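Local atomic coordinates of 2-pyrone-4,6-dicarboxylic acid hydrolase, putative (Pseudomonas putida, PDB entry 2FFI), a protein that probably hydrolyses the lactone ring of 2-pyrone-4,6-dicarboxylate, as a putative TIM-barrel lactonase of the amidohydrolase family. Residues Val87-Asp92 with Ala96-Met101; Trp138-His143 with Arg154-Tyr159; Arg230-Ser235 with Ala275-Glu280; Glu253-Leu258 with Gln266-Asp271. All blocks are in the same frame, centred on the assembly; numbering follows the deposited sequence.

Contact 1 (Val87-Asp92 with Ala96-Met101); sequences VMLERD and ATLAEM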
loop_
_atom_site.group_PDB
_atom_site.type_symbol
_atom_site.label_atom_id
_atom_site.label_comp_id
_atom_site.label_asym_id
_atom_site.label_seq_id
_atom_site.Cartn_x
_atom_site.Cartn_y
_atom_site.Cartn_z
ATOM N N VAL A 87 1.554 -3.593 8.934
ATOM C CA VAL A 87 0.641 -4.512 9.612
ATOM C C VAL A 87 -0.736 -3.914 9.953
ATOM O O VAL A 87 -1.035 -2.759 9.623
ATOM C CB VAL A 87 1.274 -5.051 10.933
ATOM C CG1 VAL A 87 2.551 -5.815 10.637
ATOM C CG2 VAL A 87 1.554 -3.906 11.894
HETATM N N MSE A 88 -1.580 -4.731 10.581
HETATM C CA MSE A 88 -2.901 -4.299 11.027
HETATM C C MSE A 88 -2.947 -4.561 12.531
HETATM O O MSE A 88 -2.716 -5.675 12.991
HETATM C CB MSE A 88 -4.016 -5.049 10.287
HETATM C CG MSE A 88 -4.236 -4.541 8.856
HETATM SE SE MSE A 88 -5.797 -5.275 7.911
HETATM C CE MSE A 88 -7.178 -4.155 8.749
ATOM N N LEU A 89 -3.219 -3.518 13.301
ATOM C CA LEU A 89 -3.236 -3.633 14.752
ATOM C C LEU A 89 -4.623 -3.564 15.372
ATOM O O LEU A 89 -5.520 -2.891 14.863
ATOM C CB LEU A 89 -2.370 -2.535 15.352
ATOM C CG LEU A 89 -0.934 -2.488 14.840
ATOM C CD1 LEU A 89 -0.297 -1.179 15.287
ATOM C CD2 LEU A 89 -0.154 -3.682 15.354
ATOM N N GLU A 90 -4.785 -4.253 16.494
ATOM C CA GLU A 90 -6.063 -4.262 17.190
ATOM C C GLU A 90 -6.277 -2.870 17.788
ATOM O O GLU A 90 -5.329 -2.103 17.942
ATOM C CB GLU A 90 -6.058 -5.328 18.290
ATOM C CG GLU A 90 -7.409 -6.017 18.541
ATOM C CD GLU A 90 -7.579 -7.302 17.746
ATOM O OE1 GLU A 90 -8.227 -7.287 16.671
ATOM O OE2 GLU A 90 -7.051 -8.341 18.199
ATOM N N ARG A 91 -7.523 -2.547 18.117
ATOM C CA ARG A 91 -7.863 -1.240 18.672
ATOM C C ARG A 91 -6.816 -0.702 19.645
ATOM O O ARG A 91 -6.106 0.236 19.325
ATOM C CB ARG A 91 -9.226 -1.297 19.371
ATOM C CG ARG A 91 -9.848 0.073 19.636
ATOM C CD ARG A 91 -10.630 0.587 18.425
ATOM N NE ARG A 91 -11.984 0.023 18.372
ATOM C CZ ARG A 91 -12.900 0.327 17.452
ATOM N NH1 ARG A 91 -12.622 1.198 16.489
ATOM N NH2 ARG A 91 -14.100 -0.241 17.491
ATOM N N ASP A 92 -6.723 -1.288 20.835
ATOM C CA ASP A 92 -5.754 -0.830 21.823
ATOM C C ASP A 92 -4.509 -1.717 21.910
ATOM O O ASP A 92 -4.568 -2.870 22.342
ATOM C CB ASP A 92 -6.424 -0.698 23.200
ATOM C CG ASP A 92 -7.390 -1.844 23.509
ATOM O OD1 ASP A 92 -6.929 -2.990 23.726
ATOM O OD2 ASP A 92 -8.622 -1.595 23.536
ATOM N N ALA A 96 5.092 -1.188 23.517
ATOM C CA ALA A 96 6.034 -2.289 23.557
ATOM C C ALA A 96 5.990 -3.131 22.277
ATOM O O ALA A 96 7.025 -3.359 21.659
ATOM C CB ALA A 96 5.769 -3.164 24.775
ATOM N N THR A 97 4.810 -3.585 21.857
ATOM C CA THR A 97 4.775 -4.414 20.664
ATOM C C THR A 97 5.070 -3.636 19.384
ATOM O O THR A 97 5.626 -4.206 18.445
ATOM C CB THR A 97 3.434 -5.191 20.515
ATOM O OG1 THR A 97 2.391 -4.309 20.093
ATOM C CG2 THR A 97 3.060 -5.838 21.821
ATOM N N LEU A 98 4.716 -2.348 19.337
ATOM C CA LEU A 98 4.983 -1.542 18.144
ATOM C C LEU A 98 6.491 -1.373 17.925
ATOM O O LEU A 98 6.978 -1.420 16.797
ATOM C CB LEU A 98 4.330 -0.157 18.251
ATOM C CG LEU A 98 2.815 -0.026 18.056
ATOM C CD1 LEU A 98 2.102 -0.814 19.126
ATOM C CD2 LEU A 98 2.404 1.443 18.125
ATOM N N ALA A 99 7.227 -1.184 19.013
ATOM C CA ALA A 99 8.662 -1.017 18.933
ATOM C C ALA A 99 9.270 -2.293 18.416
ATOM O O ALA A 99 10.048 -2.266 17.469
ATOM C CB ALA A 99 9.217 -0.691 20.293
ATOM N N GLU A 100 8.908 -3.412 19.040
ATOM C CA GLU A 100 9.426 -4.719 18.637
ATOM C C GLU A 100 9.085 -5.041 17.185
ATOM O O GLU A 100 9.781 -5.828 16.553
ATOM C CB GLU A 100 8.887 -5.819 19.555
ATOM C CG GLU A 100 9.448 -7.205 19.249
ATOM C CD GLU A 100 9.494 -8.102 20.481
ATOM O OE1 GLU A 100 8.458 -8.178 21.194
ATOM O OE2 GLU A 100 10.558 -8.735 20.737
HETATM N N MSE A 101 8.028 -4.427 16.655
HETATM C CA MSE A 101 7.662 -4.662 15.275
HETATM C C MSE A 101 8.548 -3.810 14.381
HETATM O O MSE A 101 9.078 -4.296 13.372
HETATM C CB MSE A 101 6.195 -4.323 15.037
HETATM C CG MSE A 101 5.222 -5.383 15.532
HETATM SE SE MSE A 101 3.360 -4.874 15.253
HETATM C CE MSE A 101 2.522 -6.531 15.820
#
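With CG anti to the carbonyl carbon in both Leu-89 (chi1 -55°) and Met-101 (chi1 -78°), the two side chains are brought into the space between the segment 87-92 and the helix 95-102, where they run past each other in opposite directions. This is the packing of a helix of the TIM barrel's outer layer against the extended, irregular segment that leads up to it. Beyond CG the Met-101 chain, present as selenomethionine, is extended (chi2 178°), which carries its selenium across to the other segment. There SE lies 3.7 Å from Leu-89 CD2, and the terminal CE of Met-101, continuing the line past SE, stays beside the same methyl, 3.9 Å from Leu-89 CD2. Leu-98, one turn before the end of the segment, adds a looser contact from its branch point: its CG is 4.3 Å from Leu-89 CD1. The contact is wholly apolar, with no hydrogen bond between the segments. Leu-129 of the helix 127-136 also touches Leu-89, and Val-87 is backed by Leu-72 and Leu-73 of the helix 70-78, so the pair is set among neighbouring barrel helices. Val-87 meets Met-101 at an oblique angle, through one branch: its CG2 is 3.9 Å from Met-101 SE.

Contact 2 (Trp138-His143 with Arg154-Tyr159); sequences WHVELH and RALQPY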
loop_
_atom_site.group_PDB
_atom_site.type_symbol
_atom_site.label_atom_id
_atom_site.label_comp_id
_atom_site.label_asym_id
_atom_site.label_seq_id
_atom_site.Cartn_x
_atom_site.Cartn_y
_atom_site.Cartn_z
ATOM N N TRP A 138 5.351 5.679 12.599
ATOM C CA TRP A 138 4.697 4.859 11.577
ATOM C C TRP A 138 3.642 5.624 10.796
ATOM O O TRP A 138 2.971 6.495 11.333
ATOM C CB TRP A 138 4.032 3.634 12.223
ATOM C CG TRP A 138 4.977 2.561 12.610
ATOM C CD1 TRP A 138 6.328 2.567 12.449
ATOM C CD2 TRP A 138 4.646 1.287 13.183
ATOM N NE1 TRP A 138 6.870 1.365 12.882
ATOM C CE2 TRP A 138 5.859 0.565 13.334
ATOM C CE3 TRP A 138 3.447 0.688 13.586
ATOM C CZ2 TRP A 138 5.905 -0.720 13.863
ATOM C CZ3 TRP A 138 3.494 -0.598 14.119
ATOM C CH2 TRP A 138 4.718 -1.288 14.251
ATOM N N HIS A 139 3.486 5.296 9.522
ATOM C CA HIS A 139 2.475 5.976 8.732
ATOM C C HIS A 139 1.196 5.156 8.759
ATOM O O HIS A 139 1.202 4.005 9.206
ATOM C CB HIS A 139 2.941 6.174 7.289
ATOM C CG HIS A 139 3.273 4.902 6.570
ATOM N ND1 HIS A 139 4.443 4.207 6.780
ATOM C CD2 HIS A 139 2.588 4.208 5.632
ATOM C CE1 HIS A 139 4.466 3.141 5.997
ATOM N NE2 HIS A 139 3.352 3.119 5.290
ATOM N N VAL A 140 0.104 5.757 8.297
ATOM C CA VAL A 140 -1.194 5.088 8.261
ATOM C C VAL A 140 -1.660 4.912 6.822
ATOM O O VAL A 140 -1.821 5.889 6.081
ATOM C CB VAL A 140 -2.269 5.878 9.055
ATOM C CG1 VAL A 140 -2.159 7.356 8.757
ATOM C CG2 VAL A 140 -3.671 5.377 8.690
ATOM N N GLU A 141 -1.870 3.653 6.436
ATOM C CA GLU A 141 -2.308 3.318 5.081
ATOM C C GLU A 141 -3.818 3.266 4.956
ATOM O O GLU A 141 -4.494 2.632 5.762
ATOM C CB GLU A 141 -1.733 1.970 4.656
ATOM C CG GLU A 141 -1.268 1.936 3.220
ATOM C CD GLU A 141 -0.979 0.531 2.754
ATOM O OE1 GLU A 141 -0.501 -0.277 3.578
ATOM O OE2 GLU A 141 -1.211 0.228 1.565
ATOM N N LEU A 142 -4.335 3.928 3.932
ATOM C CA LEU A 142 -5.767 3.955 3.690
ATOM C C LEU A 142 -6.136 3.170 2.435
ATOM O O LEU A 142 -5.357 3.078 1.489
ATOM C CB LEU A 142 -6.256 5.398 3.554
ATOM C CG LEU A 142 -6.835 6.095 4.788
ATOM C CD1 LEU A 142 -6.450 5.370 6.055
ATOM C CD2 LEU A 142 -6.363 7.534 4.802
ATOM N N HIS A 143 -7.328 2.591 2.450
ATOM C CA HIS A 143 -7.820 1.827 1.329
ATOM C C HIS A 143 -9.346 1.899 1.320
ATOM O O HIS A 143 -10.005 1.173 2.058
ATOM C CB HIS A 143 -7.352 0.387 1.460
ATOM C CG HIS A 143 -7.795 -0.488 0.331
ATOM N ND1 HIS A 143 -8.067 0.000 -0.928
ATOM C CD2 HIS A 143 -8.003 -1.825 0.268
ATOM C CE1 HIS A 143 -8.425 -0.998 -1.722
ATOM N NE2 HIS A 143 -8.393 -2.115 -1.016
ATOM N N ARG A 154 -8.439 13.950 6.342
ATOM C CA ARG A 154 -8.626 15.143 7.162
ATOM C C ARG A 154 -8.852 14.809 8.629
ATOM O O ARG A 154 -8.697 15.663 9.507
ATOM C CB ARG A 154 -9.792 15.999 6.631
ATOM C CG ARG A 154 -9.351 17.118 5.679
ATOM C CD ARG A 154 -10.465 18.125 5.426
ATOM N NE ARG A 154 -11.418 17.683 4.404
ATOM C CZ ARG A 154 -11.314 17.957 3.102
ATOM N NH1 ARG A 154 -12.236 17.505 2.262
ATOM N NH2 ARG A 154 -10.300 18.688 2.636
ATOM N N ALA A 155 -9.213 13.561 8.891
ATOM C CA ALA A 155 -9.442 13.106 10.253
ATOM C C ALA A 155 -8.097 12.741 10.884
ATOM O O ALA A 155 -7.869 12.997 12.062
ATOM C CB ALA A 155 -10.367 11.899 10.248
ATOM N N LEU A 156 -7.209 12.149 10.092
ATOM C CA LEU A 156 -5.885 11.759 10.575
ATOM C C LEU A 156 -4.910 12.922 10.439
ATOM O O LEU A 156 -3.776 12.861 10.917
ATOM C CB LEU A 156 -5.349 10.579 9.770
ATOM C CG LEU A 156 -6.149 9.285 9.803
ATOM C CD1 LEU A 156 -5.589 8.334 8.780
ATOM C CD2 LEU A 156 -6.102 8.691 11.187
ATOM N N GLN A 157 -5.368 13.970 9.767
ATOM C CA GLN A 157 -4.586 15.168 9.515
ATOM C C GLN A 157 -4.009 15.783 10.805
ATOM O O GLN A 157 -2.808 16.028 10.897
ATOM C CB GLN A 157 -5.483 16.191 8.793
ATOM C CG GLN A 157 -4.787 17.162 7.861
ATOM C CD GLN A 157 -4.442 16.551 6.516
ATOM O OE1 GLN A 157 -3.680 15.585 6.432
ATOM N NE2 GLN A 157 -5.008 17.116 5.451
ATOM N N PRO A 158 -4.852 16.017 11.825
ATOM C CA PRO A 158 -4.402 16.609 13.090
ATOM C C PRO A 158 -3.308 15.847 13.815
ATOM O O PRO A 158 -2.409 16.454 14.401
ATOM C CB PRO A 158 -5.682 16.679 13.910
ATOM C CG PRO A 158 -6.430 15.479 13.429
ATOM C CD PRO A 158 -6.254 15.578 11.936
ATOM N N TYR A 159 -3.388 14.520 13.775
ATOM C CA TYR A 159 -2.417 13.653 14.445
ATOM C C TYR A 159 -0.994 13.836 13.943
ATOM O O TYR A 159 -0.056 13.255 14.498
ATOM C CB TYR A 159 -2.839 12.196 14.292
ATOM C CG TYR A 159 -4.159 11.884 14.961
ATOM C CD1 TYR A 159 -4.218 11.542 16.313
ATOM C CD2 TYR A 159 -5.354 11.950 14.247
ATOM C CE1 TYR A 159 -5.434 11.270 16.934
ATOM C CE2 TYR A 159 -6.579 11.683 14.859
ATOM C CZ TYR A 159 -6.608 11.345 16.194
ATOM O OH TYR A 159 -7.814 11.073 16.776
#
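Leu-156 points end-on at the strand 139-142, meeting Val-140 and Leu-142 tip to tip. The three residues join the first strand and the helix of a beta-alpha-beta unit in the TIM barrel, in which the strand 139-142, the helix 149-156 and the parallel strand 163-165 follow one another. A single methyl does the work on the helix side. Leu-156 CD1 is received by both branches of Val-140, with Val-140 CG1 at 3.6 Å from it, so that it sits across the fork of the valine. The valine's chi1, measured to CG1, is 43°, which leaves CG2 anti to its own backbone N, beside the carbonyl carbon, and both methyls come forward to the helix. Two residues further along the strand, Leu-142 faces the same way and offers its two methyls almost evenly to Leu-156 CD1. Glu-141, between them, has its CB turned away from the helix, and its carboxylate forms a salt bridge with Lys-197, in keeping with the alternation of a strand whose other face looks into the barrel. Leu-130 of the helix 127-136 also touches Leu-156. The contact is buried and purely apolar, and its nearest approach is from Val-140 CG2 to Leu-156 CD1, at 3.5 Å.

Contact 3 (Arg230-Ser235 with Ala275-Glu280); sequences RLMWGS and ALFGFE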
loop_
_atom_site.group_PDB
_atom_site.type_symbol
_atom_site.label_atom_id
_atom_site.label_comp_id
_atom_site.label_asym_id
_atom_site.label_seq_id
_atom_site.Cartn_x
_atom_site.Cartn_y
_atom_site.Cartn_z
ATOM N N ARG A 230 6.148 11.832 -3.642
ATOM C CA ARG A 230 4.995 11.397 -2.877
ATOM C C ARG A 230 4.206 10.303 -3.559
ATOM O O ARG A 230 3.194 9.852 -3.035
ATOM C CB ARG A 230 4.084 12.583 -2.580
ATOM C CG ARG A 230 4.656 13.519 -1.545
ATOM C CD ARG A 230 4.551 12.924 -0.170
ATOM N NE ARG A 230 5.209 13.777 0.811
ATOM C CZ ARG A 230 6.524 13.927 0.898
ATOM N NH1 ARG A 230 7.040 14.722 1.817
ATOM N NH2 ARG A 230 7.323 13.271 0.071
ATOM N N LEU A 231 4.672 9.872 -4.726
ATOM C CA LEU A 231 4.014 8.803 -5.458
ATOM C C LEU A 231 4.943 7.597 -5.589
ATOM O O LEU A 231 6.109 7.741 -5.952
ATOM C CB LEU A 231 3.597 9.296 -6.838
ATOM C CG LEU A 231 2.365 10.211 -6.874
ATOM C CD1 LEU A 231 2.679 11.490 -6.169
ATOM C CD2 LEU A 231 1.952 10.516 -8.317
HETATM N N MSE A 232 4.433 6.408 -5.281
HETATM C CA MSE A 232 5.241 5.198 -5.384
HETATM C C MSE A 232 4.452 4.070 -6.030
HETATM O O MSE A 232 3.238 3.966 -5.850
HETATM C CB MSE A 232 5.718 4.746 -4.008
HETATM C CG MSE A 232 4.636 4.150 -3.153
HETATM SE SE MSE A 232 5.042 4.380 -1.284
HETATM C CE MSE A 232 3.786 5.781 -0.935
ATOM N N TRP A 233 5.149 3.218 -6.774
ATOM C CA TRP A 233 4.500 2.102 -7.452
ATOM C C TRP A 233 4.393 0.830 -6.631
ATOM O O TRP A 233 5.321 0.455 -5.918
ATOM C CB TRP A 233 5.244 1.761 -8.746
ATOM C CG TRP A 233 4.692 0.555 -9.460
ATOM C CD1 TRP A 233 3.695 0.536 -10.396
ATOM C CD2 TRP A 233 5.128 -0.814 -9.305
ATOM N NE1 TRP A 233 3.491 -0.760 -10.834
ATOM C CE2 TRP A 233 4.357 -1.601 -10.187
ATOM C CE3 TRP A 233 6.097 -1.446 -8.506
ATOM C CZ2 TRP A 233 4.525 -2.982 -10.300
ATOM C CZ3 TRP A 233 6.262 -2.835 -8.615
ATOM C CH2 TRP A 233 5.481 -3.583 -9.511
ATOM N N GLY A 234 3.257 0.156 -6.761
ATOM C CA GLY A 234 3.054 -1.103 -6.064
ATOM C C GLY A 234 2.644 -2.204 -7.031
ATOM O O GLY A 234 2.045 -1.923 -8.055
ATOM N N SER A 235 2.974 -3.453 -6.740
ATOM C CA SER A 235 2.579 -4.516 -7.644
ATOM C C SER A 235 1.216 -5.046 -7.199
ATOM O O SER A 235 0.378 -5.436 -8.021
ATOM C CB SER A 235 3.605 -5.648 -7.622
ATOM O OG SER A 235 3.736 -6.206 -6.322
ATOM N N ALA A 275 12.393 6.446 0.858
ATOM C CA ALA A 275 12.346 7.415 1.938
ATOM C C ALA A 275 11.320 6.985 2.990
ATOM O O ALA A 275 11.675 6.737 4.141
ATOM C CB ALA A 275 12.006 8.791 1.393
ATOM N N LEU A 276 10.057 6.875 2.585
ATOM C CA LEU A 276 8.976 6.488 3.492
ATOM C C LEU A 276 9.254 5.232 4.308
ATOM O O LEU A 276 8.917 5.164 5.489
ATOM C CB LEU A 276 7.678 6.285 2.708
ATOM C CG LEU A 276 6.393 6.258 3.529
ATOM C CD1 LEU A 276 6.155 7.664 4.050
ATOM C CD2 LEU A 276 5.222 5.783 2.684
ATOM N N PHE A 277 9.856 4.229 3.682
ATOM C CA PHE A 277 10.140 2.983 4.390
ATOM C C PHE A 277 11.574 2.893 4.856
ATOM O O PHE A 277 12.006 1.850 5.323
ATOM C CB PHE A 277 9.816 1.760 3.515
ATOM C CG PHE A 277 8.380 1.671 3.120
ATOM C CD1 PHE A 277 7.926 2.329 1.990
ATOM C CD2 PHE A 277 7.466 0.990 3.918
ATOM C CE1 PHE A 277 6.584 2.320 1.657
ATOM C CE2 PHE A 277 6.116 0.974 3.595
ATOM C CZ PHE A 277 5.673 1.642 2.461
ATOM N N GLY A 278 12.313 3.983 4.728
ATOM C CA GLY A 278 13.695 3.959 5.160
ATOM C C GLY A 278 14.507 2.767 4.671
ATOM O O GLY A 278 14.827 1.861 5.449
ATOM N N PHE A 279 14.834 2.765 3.381
ATOM C CA PHE A 279 15.633 1.703 2.797
ATOM C C PHE A 279 17.060 2.200 2.639
ATOM O O PHE A 279 17.742 1.887 1.673
ATOM C CB PHE A 279 15.062 1.287 1.449
ATOM C CG PHE A 279 14.039 0.205 1.547
ATOM C CD1 PHE A 279 14.400 -1.073 1.945
ATOM C CD2 PHE A 279 12.715 0.456 1.249
ATOM C CE1 PHE A 279 13.450 -2.083 2.042
ATOM C CE2 PHE A 279 11.760 -0.551 1.343
ATOM C CZ PHE A 279 12.130 -1.816 1.738
ATOM N N GLU A 280 17.499 2.976 3.619
ATOM C CA GLU A 280 18.840 3.547 3.647
ATOM C C GLU A 280 19.943 2.513 3.423
ATOM O O GLU A 280 20.580 2.071 4.383
ATOM C CB GLU A 280 19.060 4.250 4.997
ATOM C CG GLU A 280 17.964 5.270 5.354
ATOM C CD GLU A 280 18.036 5.756 6.797
ATOM O OE1 GLU A 280 17.938 4.908 7.713
ATOM O OE2 GLU A 280 18.180 6.983 7.011
#
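The ring of Phe-277 receives the selenium of Met-232 at its edge, nearly in the ring plane: SE is 5.3 Å from the centroid of the Phe-277 ring and 86° off its normal. This is a Met-aromatic contact, here made by selenomethionine, and it links the TIM-barrel strand 231-234 to the end of the helix 262-276. The ring of His-139 also meets Phe-277, with the two planes about perpendicular. A second flat group, the indole of Trp-233, belongs to the other side of the strand; Ser-235 N lies over one face of it, offset toward the rim. Phe-54 stacks on this indole and Phe-255 meets it edge-to-face.

Met-232 points toward the helix end and crosses both of its partners at about a right angle. Its chain is bent at the last torsion (chi3 105°), which parts the work between two atoms: SE goes to the phenylalanine, while the terminal methyl turns to Leu-276, with Met-232 CE 3.9 Å from Leu-276 CD2. The end of the helix probably helps to place Phe-277. It is the first residue to leave helical geometry, and Gly-278, with positive phi (48°), is the C-prime residue of a Schellman motif, in which Gly-278 N bonds to Ala-275 O at 2.9 Å and Phe-279 N pairs with Arg-274 O. No hydrogen bond joins the two segments; the buried contact rests on apolar and selenium-ring packing, closest on the aromatic side between Met-232 SE and Phe-277 CE1, at 3.9 Å.

Contact 4 (Glu253-Leu258 with Gln266-Asp271); sequences EQFEAL and QALLLD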
loop_
_atom_site.group_PDB
_atom_site.type_symbol
_atom_site.label_atom_id
_atom_site.label_comp_id
_atom_site.label_asym_id
_atom_site.label_seq_id
_atom_site.Cartn_x
_atom_site.Cartn_y
_atom_site.Cartn_z
ATOM N N GLU A 253 4.161 -4.383 -16.854
ATOM C CA GLU A 253 3.820 -4.011 -18.220
ATOM C C GLU A 253 2.843 -2.837 -18.241
ATOM O O GLU A 253 2.887 -2.009 -19.149
ATOM C CB GLU A 253 3.202 -5.209 -18.927
ATOM C CG GLU A 253 4.206 -6.319 -19.260
ATOM C CD GLU A 253 3.566 -7.506 -19.967
ATOM O OE1 GLU A 253 2.485 -7.326 -20.582
ATOM O OE2 GLU A 253 4.155 -8.616 -19.915
ATOM N N GLN A 254 1.953 -2.776 -17.249
ATOM C CA GLN A 254 1.004 -1.673 -17.151
ATOM C C GLN A 254 1.749 -0.452 -16.640
ATOM O O GLN A 254 1.362 0.686 -16.903
ATOM C CB GLN A 254 -0.111 -1.973 -16.157
ATOM C CG GLN A 254 -1.176 -2.940 -16.590
ATOM C CD GLN A 254 -2.169 -3.184 -15.467
ATOM O OE1 GLN A 254 -1.784 -3.609 -14.377
ATOM N NE2 GLN A 254 -3.452 -2.908 -15.723
ATOM N N PHE A 255 2.800 -0.682 -15.866
ATOM C CA PHE A 255 3.569 0.441 -15.354
ATOM C C PHE A 255 4.298 1.049 -16.537
ATOM O O PHE A 255 4.206 2.252 -16.781
ATOM C CB PHE A 255 4.553 -0.031 -14.286
ATOM C CG PHE A 255 5.633 0.947 -13.989
ATOM C CD1 PHE A 255 6.903 0.778 -14.536
ATOM C CD2 PHE A 255 5.383 2.046 -13.188
ATOM C CE1 PHE A 255 7.908 1.692 -14.295
ATOM C CE2 PHE A 255 6.381 2.966 -12.939
ATOM C CZ PHE A 255 7.647 2.789 -13.494
ATOM N N GLU A 256 4.993 0.200 -17.286
ATOM C CA GLU A 256 5.731 0.635 -18.463
ATOM C C GLU A 256 4.781 1.375 -19.406
ATOM O O GLU A 256 5.174 2.317 -20.085
ATOM C CB GLU A 256 6.304 -0.583 -19.173
ATOM C CG GLU A 256 6.975 -1.575 -18.243
ATOM C CD GLU A 256 8.477 -1.407 -18.190
ATOM O OE1 GLU A 256 8.956 -0.399 -17.618
ATOM O OE2 GLU A 256 9.177 -2.294 -18.736
ATOM N N ALA A 257 3.525 0.951 -19.429
ATOM C CA ALA A 257 2.538 1.570 -20.306
ATOM C C ALA A 257 2.191 3.007 -19.938
ATOM O O ALA A 257 1.903 3.814 -20.822
ATOM C CB ALA A 257 1.261 0.723 -20.347
ATOM N N LEU A 258 2.194 3.328 -18.647
ATOM C CA LEU A 258 1.873 4.680 -18.204
ATOM C C LEU A 258 2.700 5.687 -18.980
ATOM O O LEU A 258 2.259 6.808 -19.215
ATOM C CB LEU A 258 2.155 4.836 -16.709
ATOM C CG LEU A 258 1.297 4.009 -15.745
ATOM C CD1 LEU A 258 1.811 4.190 -14.328
ATOM C CD2 LEU A 258 -0.149 4.436 -15.853
ATOM N N GLN A 266 12.102 6.577 -11.474
ATOM C CA GLN A 266 13.063 6.382 -10.403
ATOM C C GLN A 266 12.429 6.761 -9.079
ATOM O O GLN A 266 12.794 6.234 -8.031
ATOM C CB GLN A 266 14.336 7.196 -10.666
ATOM C CG GLN A 266 15.180 6.627 -11.813
ATOM C CD GLN A 266 15.733 5.234 -11.499
ATOM O OE1 GLN A 266 16.602 5.078 -10.626
ATOM N NE2 GLN A 266 15.223 4.214 -12.203
ATOM N N ALA A 267 11.462 7.669 -9.134
ATOM C CA ALA A 267 10.748 8.093 -7.939
ATOM C C ALA A 267 9.710 7.028 -7.575
ATOM O O ALA A 267 9.612 6.617 -6.428
ATOM C CB ALA A 267 10.056 9.425 -8.185
ATOM N N LEU A 268 8.951 6.570 -8.564
ATOM C CA LEU A 268 7.923 5.589 -8.308
ATOM C C LEU A 268 8.452 4.203 -8.007
ATOM O O LEU A 268 7.771 3.405 -7.341
ATOM C CB LEU A 268 6.961 5.510 -9.495
ATOM C CG LEU A 268 6.205 6.778 -9.907
ATOM C CD1 LEU A 268 5.381 6.479 -11.148
ATOM C CD2 LEU A 268 5.321 7.274 -8.785
ATOM N N LEU A 269 9.660 3.899 -8.473
ATOM C CA LEU A 269 10.203 2.567 -8.259
ATOM C C LEU A 269 11.297 2.490 -7.215
ATOM O O LEU A 269 11.713 1.401 -6.835
ATOM C CB LEU A 269 10.727 2.013 -9.576
ATOM C CG LEU A 269 9.828 2.098 -10.823
ATOM C CD1 LEU A 269 10.520 1.293 -11.912
ATOM C CD2 LEU A 269 8.417 1.537 -10.574
ATOM N N LEU A 270 11.744 3.633 -6.718
ATOM C CA LEU A 270 12.799 3.611 -5.731
ATOM C C LEU A 270 12.825 4.780 -4.739
ATOM O O LEU A 270 12.504 4.615 -3.562
ATOM C CB LEU A 270 14.142 3.530 -6.450
ATOM C CG LEU A 270 15.352 3.356 -5.531
ATOM C CD1 LEU A 270 15.374 1.960 -4.964
ATOM C CD2 LEU A 270 16.587 3.625 -6.306
ATOM N N ASP A 271 13.236 5.953 -5.219
ATOM C CA ASP A 271 13.356 7.150 -4.393
ATOM C C ASP A 271 12.270 7.332 -3.352
ATOM O O ASP A 271 12.556 7.271 -2.158
ATOM C CB ASP A 271 13.453 8.382 -5.288
ATOM C CG ASP A 271 14.823 8.515 -5.941
ATOM O OD1 ASP A 271 15.577 7.508 -5.929
ATOM O OD2 ASP A 271 15.140 9.623 -6.462
#
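Leu-268 is the first side chain along 266-271 to meet Phe-255, approaching the ring at its edge and near its plane, with Leu-268 CD1 4.1 Å from Phe-255 CE2. Its backbone at the same time hydrogen-bonds to Trp-233, so this turn of the helix 262-276 is held against the strand 231-234 as well. Leu-269, next in sequence, takes the face of the ring. Its CD2 is 3.6 Å from the centroid of Phe-255 and 28° off the ring normal, a CH-pi contact, while Leu-269 CD1 reaches the rim at Phe-255 CE1, 3.6 Å away. The phenylalanine comes from the opposite direction: CG stands trans to the backbone N (chi1 163°), which sends the ring out from the helix 248-258 toward the two leucines. Replacing it with an alanine would probably leave Leu-268 and Leu-269 without the ring they flank and open a gap between the two helices. At Asp-271 the helix widens, and Asp-271 N bonds to Gln-266 O at 2.9 Å, in a pi-type turn that spans 267-271. The helix 248-258, following the strand 231-234, is a helix of the barrel's outer layer; the helix 262-276 on which it packs borders the strands 231-234 and 15-16 near its widened turn, in the C-terminal part of the TIM barrel.

From the N terminus, contact 1 comes first, closing the short turn between the irregular segment 87-92 and the helix 95-102. Contact 2 follows in series, closing the crossover from the strand 139-142 to the helix 149-156; the two meet where Trp-138 packs on Leu-89, Leu-98 and Met-101. Contact 3 closes a much longer loop, from the strand 231-234 to the end of the helix 262-276, and contact 4 falls within that loop, pairing the helices 248-258 and 262-276. Contacts 2 and 3 reach the same parallel sheet and touch through His-139. Contacts 1 and 4 lie on opposite sides of the chain's centre, their centres about 31 Å apart.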